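Local coordinates for protein beta-d-glucoside glucohydrolase (PDB 3ZZ1) that probably hydrolyses terminal, non-reducing beta-D-glucosyl residues to release beta-D-glucose, as a secreted fungal family 3 glycoside hydrolase in cellulose degradation, at residues E631-A643 / P689-S701. Sequence-based numbering, arbitrary orientation. Where two conformers were deposited one is given.
Sequences EVAQLYITYPSSA and PSGSFGISVGASS
Phe693 receives Pro640 over one face: CD of the proline stands 3.5 Å from the ring centroid and 5° off its normal, a CH-pi contact suited to a rigid ring whose CD hydrogens are slightly polarised by the adjacent nitrogen. CG2 of Ile637 meets the phenylalanine's edge, and that ring turns its own edge, through CE2, onto a face of Tyr639, a T-shaped pair with planes at 64°. Tyr639 anchors its hydroxyl on Ser677 O and Arg652. The Tyr636 ring takes Gln634 OE1 at its edge, in plane: the tyrosine OH donates to that oxygen over 2.6 Å. With CG anti to the carbonyl carbon (chi1 -67°), the ring reaches across to Ser701, its OH 3.6 Å from Ser701 CB. Gln634 suits its place by using both amide ends, OE1 for the tyrosine and NE2 for Gly574 O. A phenylalanine in place of Tyr636 would probably leave Gln634 OE1 without this donor and its amide freer to turn.

Strands 631-638 and 691-698 are the central, antiparallel pair of a four-stranded sheet in the fibronectin type III-like domain. Three hydrogen-bonded pairs join them: Gln634 with Gly698, Tyr636 with Ser696, and Thr638 with Gly694, where a side chain would probably crowd Thr638 CB, so glycine suits the place. One water donates to Tyr636 O and Thr638 OG1 and also hydrogen-bonds Ser696 OG; Thr638 OG1 is bonded to Pro648 O as well. The face with Leu635, Ile637, Ile695 and Val697 is apolar: branched Leu635 brings CD1 to within 3.7 Å of Ile695 CG2, and Ile637 lies alongside Ile695.

Chemically, then, one face is apolar, the other pairs its polar groups directly or through water, and the contacts of Pro640, Phe693 and Tyr639 pack the end where strand 631-638 gives way to a turn.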
loop_
_atom_site.group_PDB
_atom_site.type_symbol
_atom_site.label_atom_id
_atom_site.label_comp_id
_atom_site.label_asym_id
_atom_site.label_seq_id
_atom_site.Cartn_x
_atom_site.Cartn_y
_atom_site.Cartn_z
ATOM N N GLU A 631 -18.848 3.067 -10.382
ATOM C CA GLU A 631 -17.822 3.232 -11.409
ATOM C C GLU A 631 -16.627 4.033 -10.903
ATOM O O GLU A 631 -16.788 5.048 -10.223
ATOM C CB GLU A 631 -18.407 3.902 -12.658
ATOM C CG GLU A 631 -17.383 4.357 -13.711
ATOM C CD GLU A 631 -16.680 3.205 -14.438
ATOM O OE1 GLU A 631 -16.639 2.072 -13.917
ATOM O OE2 GLU A 631 -16.159 3.437 -15.546
ATOM N N VAL A 632 -15.433 3.568 -11.256
ATOM C CA VAL A 632 -14.198 4.290 -10.963
ATOM C C VAL A 632 -13.731 5.015 -12.224
ATOM O O VAL A 632 -13.238 4.388 -13.162
ATOM C CB VAL A 632 -13.090 3.347 -10.430
ATOM C CG1 VAL A 632 -11.799 4.119 -10.158
ATOM C CG2 VAL A 632 -13.555 2.635 -9.173
ATOM N N ALA A 633 -13.914 6.332 -12.243
ATOM C CA ALA A 633 -13.452 7.169 -13.345
ATOM C C ALA A 633 -12.031 7.632 -13.074
ATOM O O ALA A 633 -11.703 8.048 -11.958
ATOM C CB ALA A 633 -14.365 8.367 -13.521
ATOM N N GLN A 634 -11.194 7.566 -14.102
ATOM C CA GLN A 634 -9.776 7.879 -13.958
ATOM C C GLN A 634 -9.359 9.021 -14.880
ATOM O O GLN A 634 -9.777 9.079 -16.039
ATOM C CB GLN A 634 -8.935 6.629 -14.232
ATOM C CG GLN A 634 -9.135 5.519 -13.206
ATOM C CD GLN A 634 -8.921 4.128 -13.773
ATOM O OE1 GLN A 634 -7.937 3.865 -14.451
ATOM N NE2 GLN A 634 -9.848 3.224 -13.480
ATOM N N LEU A 635 -8.555 9.937 -14.344
ATOM C CA LEU A 635 -7.947 10.998 -15.141
ATOM C C LEU A 635 -6.492 10.655 -15.427
ATOM O O LEU A 635 -5.725 10.348 -14.510
ATOM C CB LEU A 635 -8.048 12.350 -14.422
ATOM C CG LEU A 635 -7.197 13.530 -14.918
ATOM C CD1 LEU A 635 -7.623 13.985 -16.297
ATOM C CD2 LEU A 635 -7.248 14.693 -13.949
ATOM N N TYR A 636 -6.124 10.700 -16.704
ATOM C CA TYR A 636 -4.734 10.518 -17.123
ATOM C C TYR A 636 -4.246 11.754 -17.862
ATOM O O TYR A 636 -4.936 12.279 -18.746
ATOM C CB TYR A 636 -4.565 9.250 -17.975
ATOM C CG TYR A 636 -4.812 7.970 -17.193
ATOM C CD1 TYR A 636 -3.772 7.325 -16.522
ATOM C CD2 TYR A 636 -6.091 7.414 -17.114
ATOM C CE1 TYR A 636 -3.996 6.155 -15.795
ATOM C CE2 TYR A 636 -6.325 6.247 -16.396
ATOM C CZ TYR A 636 -5.278 5.623 -15.736
ATOM O OH TYR A 636 -5.512 4.465 -15.021
ATOM N N ILE A 637 -3.067 12.231 -17.475
ATOM C CA ILE A 637 -2.498 13.422 -18.090
ATOM C C ILE A 637 -1.268 13.075 -18.934
ATOM O O ILE A 637 -0.424 12.267 -18.535
ATOM C CB ILE A 637 -2.210 14.539 -17.040
ATOM C CG1 ILE A 637 -3.504 14.936 -16.313
ATOM C CG2 ILE A 637 -1.585 15.772 -17.698
ATOM C CD1 ILE A 637 -3.363 16.110 -15.342
ATOM N N THR A 638 -1.221 13.657 -20.130
ATOM C CA THR A 638 -0.067 13.595 -21.022
ATOM C C THR A 638 0.579 14.979 -21.009
ATOM O O THR A 638 -0.080 15.974 -21.303
ATOM C CB THR A 638 -0.507 13.212 -22.460
ATOM O OG1 THR A 638 -1.083 11.898 -22.443
ATOM C CG2 THR A 638 0.670 13.240 -23.445
ATOM N N TYR A 639 1.855 15.042 -20.642
ATOM C CA TYR A 639 2.577 16.315 -20.565
ATOM C C TYR A 639 2.908 16.811 -21.975
ATOM O O TYR A 639 2.955 16.012 -22.905
ATOM C CB TYR A 639 3.857 16.149 -19.730
ATOM C CG TYR A 639 3.651 16.158 -18.220
ATOM C CD1 TYR A 639 2.541 15.540 -17.631
ATOM C CD2 TYR A 639 4.574 16.771 -17.380
ATOM C CE1 TYR A 639 2.355 15.547 -16.252
ATOM C CE2 TYR A 639 4.399 16.780 -15.996
ATOM C CZ TYR A 639 3.287 16.167 -15.441
ATOM O OH TYR A 639 3.108 16.174 -14.077
ATOM N N PRO A 640 3.128 18.133 -22.146
ATOM C CA PRO A 640 3.567 18.611 -23.459
ATOM C C PRO A 640 4.782 17.819 -23.953
ATOM O O PRO A 640 5.616 17.397 -23.143
ATOM C CB PRO A 640 3.957 20.067 -23.190
ATOM C CG PRO A 640 3.140 20.467 -22.020
ATOM C CD PRO A 640 2.982 19.237 -21.177
ATOM N N SER A 641 4.865 17.604 -25.263
ATOM C CA SER A 641 5.967 16.838 -25.852
ATOM C C SER A 641 7.295 17.607 -25.855
ATOM O O SER A 641 8.348 17.031 -26.122
ATOM C CB SER A 641 5.607 16.375 -27.270
ATOM O OG SER A 641 4.508 15.475 -27.253
ATOM N N SER A 642 7.239 18.900 -25.549
ATOM C CA SER A 642 8.449 19.709 -25.414
ATOM C C SER A 642 9.137 19.503 -24.054
ATOM O O SER A 642 10.335 19.755 -23.909
ATOM C CB SER A 642 8.129 21.184 -25.634
ATOM O OG SER A 642 7.058 21.577 -24.803
ATOM N N ALA A 643 8.364 19.048 -23.070
ATOM C CA ALA A 643 8.870 18.745 -21.733
ATOM C C ALA A 643 9.805 17.532 -21.781
ATOM O O ALA A 643 9.704 16.723 -22.705
ATOM C CB ALA A 643 7.700 18.486 -20.783
ATOM N N PRO A 689 5.883 22.608 -17.078
ATOM C CA PRO A 689 6.245 23.045 -18.430
ATOM C C PRO A 689 5.104 23.800 -19.100
ATOM O O PRO A 689 3.937 23.551 -18.787
ATOM C CB PRO A 689 6.496 21.728 -19.168
ATOM C CG PRO A 689 5.644 20.730 -18.450
ATOM C CD PRO A 689 5.630 21.155 -17.012
ATOM N N SER A 690 5.443 24.728 -19.991
ATOM C CA SER A 690 4.433 25.410 -20.787
ATOM C C SER A 690 3.993 24.495 -21.927
ATOM O O SER A 690 4.705 23.553 -22.293
ATOM C CB SER A 690 4.959 26.745 -21.322
ATOM O OG SER A 690 5.966 26.552 -22.297
ATOM N N GLY A 691 2.810 24.763 -22.471
ATOM C CA GLY A 691 2.279 23.968 -23.564
ATOM C C GLY A 691 0.925 23.360 -23.259
ATOM O O GLY A 691 0.304 23.671 -22.235
ATOM N N SER A 692 0.477 22.490 -24.160
ATOM C CA SER A 692 -0.817 21.838 -24.059
ATOM C C SER A 692 -0.676 20.442 -23.450
ATOM O O SER A 692 0.013 19.570 -24.001
ATOM C CB SER A 692 -1.477 21.763 -25.440
ATOM O OG SER A 692 -2.812 21.307 -25.336
ATOM N N PHE A 693 -1.314 20.254 -22.297
ATOM C CA PHE A 693 -1.356 18.973 -21.604
ATOM C C PHE A 693 -2.527 18.163 -22.131
ATOM O O PHE A 693 -3.648 18.667 -22.210
ATOM C CB PHE A 693 -1.560 19.182 -20.100
ATOM C CG PHE A 693 -0.344 19.681 -19.365
ATOM C CD1 PHE A 693 0.040 21.015 -19.437
ATOM C CD2 PHE A 693 0.390 18.820 -18.558
ATOM C CE1 PHE A 693 1.160 21.475 -18.736
ATOM C CE2 PHE A 693 1.504 19.275 -17.851
ATOM C CZ PHE A 693 1.888 20.603 -17.944
ATOM N N GLY A 694 -2.275 16.909 -22.486
ATOM C CA GLY A 694 -3.348 15.998 -22.875
ATOM C C GLY A 694 -4.181 15.593 -21.670
ATOM O O GLY A 694 -3.640 15.173 -20.642
ATOM N N ILE A 695 -5.499 15.732 -21.791
ATOM C CA ILE A 695 -6.419 15.335 -20.729
ATOM C C ILE A 695 -7.223 14.124 -21.198
ATOM O O ILE A 695 -7.938 14.194 -22.198
ATOM C CB ILE A 695 -7.347 16.509 -20.315
ATOM C CG1 ILE A 695 -6.517 17.718 -19.844
ATOM C CG2 ILE A 695 -8.373 16.073 -19.262
ATOM C CD1 ILE A 695 -5.578 17.443 -18.667
ATOM N N SER A 696 -7.080 13.014 -20.480
ATOM C CA SER A 696 -7.732 11.759 -20.846
ATOM C C SER A 696 -8.506 11.184 -19.669
ATOM O O SER A 696 -7.934 10.907 -18.612
ATOM C CB SER A 696 -6.702 10.746 -21.346
ATOM O OG SER A 696 -6.138 11.166 -22.578
ATOM N N VAL A 697 -9.813 11.019 -19.857
ATOM C CA VAL A 697 -10.678 10.457 -18.827
ATOM C C VAL A 697 -11.350 9.188 -19.348
ATOM O O VAL A 697 -11.831 9.149 -20.481
ATOM C CB VAL A 697 -11.746 11.482 -18.329
ATOM C CG1 VAL A 697 -12.725 10.827 -17.358
ATOM C CG2 VAL A 697 -11.084 12.689 -17.668
ATOM N N GLY A 698 -11.369 8.150 -18.517
ATOM C CA GLY A 698 -12.021 6.904 -18.886
ATOM C C GLY A 698 -12.105 5.870 -17.788
ATOM O O GLY A 698 -11.908 6.177 -16.602
ATOM N N ALA A 699 -12.399 4.638 -18.202
ATOM C CA ALA A 699 -12.693 3.531 -17.293
ATOM C C ALA A 699 -11.453 2.720 -16.901
ATOM O O ALA A 699 -11.543 1.810 -16.078
ATOM C CB ALA A 699 -13.764 2.616 -17.907
ATOM N N SER A 700 -10.314 3.061 -17.508
ATOM C CA SER A 700 -9.016 2.412 -17.274
ATOM C C SER A 700 -7.916 3.216 -17.982
ATOM O O SER A 700 -8.200 4.240 -18.609
ATOM C CB SER A 700 -9.018 0.953 -17.767
ATOM O OG SER A 700 -8.796 0.865 -19.165
ATOM N N SER A 701 -6.668 2.755 -17.890
ATOM C CA SER A 701 -5.541 3.413 -18.571
ATOM C C SER A 701 -5.565 3.210 -20.092
ATOM O O SER A 701 -4.863 3.908 -20.825
ATOM C CB SER A 701 -4.199 2.949 -17.989
ATOM O OG SER A 701 -4.045 1.542 -18.110
HETATM O O HOH W 1 -3.609 12.137 -21.265
HETATM O O HOH W 2 0.478 16.771 -24.654
HETATM O O HOH W 3 7.669 22.530 -22.416
#